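Side-chain contact in AA9 family lytic polysaccharide monooxygenase D (Myceliophthora thermophila, PDB 5UFV), which uses a copper ion and a reducing agent to cleave the beta-1,4-glycosidic bonds of cellulose oxidatively, giving C1-oxidised products: residues 194-199 / 218-223. Sequence-based numbering, arbitrary orientation.
Sequences PGYCQQ and KIPGPP
Tyr196 presents the edge of its ring to the bend at Pro220 and Gly221. Tyr196 CE1 lies 4.0 Å from Pro220 CB, near the ring plane; the two side chains lie alongside each other, pointing the same way, and the tyrosine meets the proline by its edge. One position along the same edge, Tyr196 CD1 is 3.8 Å from Gly221 N. Nearer the backbone, one water links the segments: it donates to Tyr196 O at 2.7 Å and accepts from Gly221 N at 2.9 Å. The tyrosine CG stands between its own N and carbonyl carbon (chi1 76°), which turns the ring over its own backbone, with Cys197 SG 3.8 Å above one face, offset toward the rim. Further out, the Tyr196 hydroxyl hydrogen-bonds to Glu156 on strand 149-159, and the ring meets that of Trp83. Lys103 NZ on strand 101-107 hydrogen-bonds to the carbonyls of Pro220 and Pro222. The contact thus joins two parts of the long loop that follows strand 190-191, beside the AA9 beta-sandwich, the side chains of Tyr196 and the copper ligand Tyr169 being about 10 Å apart. It rests on dispersion along one ring edge, plus a single water that satisfies both a carbonyl and an amide.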
# COMPACT_ATOMS: atom_id res chain seq x y z
N PRO A 194 -11.40 -1.04 -5.26
CA PRO A 194 -12.01 -1.69 -4.08
C PRO A 194 -12.52 -3.09 -4.39
O PRO A 194 -12.73 -3.41 -5.56
CB PRO A 194 -13.20 -0.79 -3.77
CG PRO A 194 -13.51 -0.10 -5.06
CD PRO A 194 -12.20 0.09 -5.75
N GLY A 195 -12.70 -3.91 -3.35
CA GLY A 195 -13.15 -5.28 -3.54
C GLY A 195 -12.48 -6.33 -2.66
O GLY A 195 -13.12 -7.30 -2.25
N TYR A 196 -11.20 -6.14 -2.37
CA TYR A 196 -10.46 -7.15 -1.61
C TYR A 196 -10.93 -7.34 -0.16
O TYR A 196 -10.56 -8.33 0.50
CB TYR A 196 -8.96 -6.84 -1.65
CG TYR A 196 -8.50 -5.71 -0.75
CD1 TYR A 196 -8.09 -5.96 0.55
CD2 TYR A 196 -8.43 -4.40 -1.22
CE1 TYR A 196 -7.66 -4.94 1.37
CE2 TYR A 196 -7.99 -3.37 -0.41
CZ TYR A 196 -7.60 -3.64 0.89
OH TYR A 196 -7.16 -2.62 1.73
N CYS A 197 -11.68 -6.38 0.35
CA CYS A 197 -12.24 -6.48 1.69
C CYS A 197 -13.60 -5.85 1.67
O CYS A 197 -13.86 -5.05 0.79
CB CYS A 197 -11.35 -5.77 2.71
SG CYS A 197 -11.13 -3.99 2.48
N GLN A 198 -14.47 -6.24 2.61
CA GLN A 198 -15.76 -5.58 2.84
C GLN A 198 -15.69 -4.74 4.09
O GLN A 198 -14.96 -5.05 5.01
CB GLN A 198 -16.91 -6.59 3.01
CG GLN A 198 -16.99 -7.65 1.92
CD GLN A 198 -17.28 -7.03 0.58
OE1 GLN A 198 -18.33 -6.42 0.39
NE2 GLN A 198 -16.35 -7.17 -0.36
N GLN A 199 -16.51 -3.69 4.13
CA GLN A 199 -16.52 -2.78 5.25
C GLN A 199 -16.72 -3.50 6.59
O GLN A 199 -16.11 -3.11 7.58
CB GLN A 199 -17.63 -1.73 5.07
CG GLN A 199 -17.57 -0.54 6.03
CD GLN A 199 -16.35 0.34 5.81
OE1 GLN A 199 -15.67 0.24 4.80
NE2 GLN A 199 -16.07 1.20 6.77
N LYS A 218 -5.50 -10.66 11.48
CA LYS A 218 -5.35 -11.22 10.15
C LYS A 218 -5.26 -10.04 9.14
O LYS A 218 -6.19 -9.23 9.01
CB LYS A 218 -6.52 -12.16 9.85
CG LYS A 218 -6.54 -12.76 8.46
CD LYS A 218 -5.39 -13.73 8.23
CE LYS A 218 -5.31 -14.18 6.76
NZ LYS A 218 -6.55 -14.86 6.25
N ILE A 219 -4.16 -9.94 8.42
CA ILE A 219 -4.01 -8.89 7.42
C ILE A 219 -4.98 -9.13 6.24
O ILE A 219 -5.08 -10.23 5.70
CB ILE A 219 -2.53 -8.76 6.97
CG1 ILE A 219 -1.65 -8.39 8.18
CG2 ILE A 219 -2.36 -7.65 5.94
CD1 ILE A 219 -0.16 -8.43 7.91
N PRO A 220 -5.74 -8.10 5.85
CA PRO A 220 -6.70 -8.29 4.76
C PRO A 220 -6.05 -8.48 3.40
O PRO A 220 -4.87 -8.21 3.23
CB PRO A 220 -7.52 -7.01 4.76
CG PRO A 220 -6.73 -6.02 5.53
CD PRO A 220 -5.85 -6.77 6.48
N GLY A 221 -6.85 -8.96 2.46
CA GLY A 221 -6.39 -9.27 1.12
C GLY A 221 -5.82 -10.69 1.03
O GLY A 221 -5.73 -11.37 2.05
N PRO A 222 -5.41 -11.11 -0.18
CA PRO A 222 -4.88 -12.44 -0.43
C PRO A 222 -3.48 -12.61 0.14
O PRO A 222 -2.85 -11.62 0.46
CB PRO A 222 -4.83 -12.53 -1.97
CG PRO A 222 -5.54 -11.32 -2.48
CD PRO A 222 -5.42 -10.29 -1.40
N PRO A 223 -2.99 -13.87 0.24
CA PRO A 223 -1.61 -14.11 0.65
C PRO A 223 -0.65 -13.35 -0.23
O PRO A 223 -0.97 -13.07 -1.37
CB PRO A 223 -1.41 -15.62 0.40
CG PRO A 223 -2.56 -16.05 -0.47
CD PRO A 223 -3.69 -15.11 -0.15
O HOH W 1 -9.69 -8.96 2.95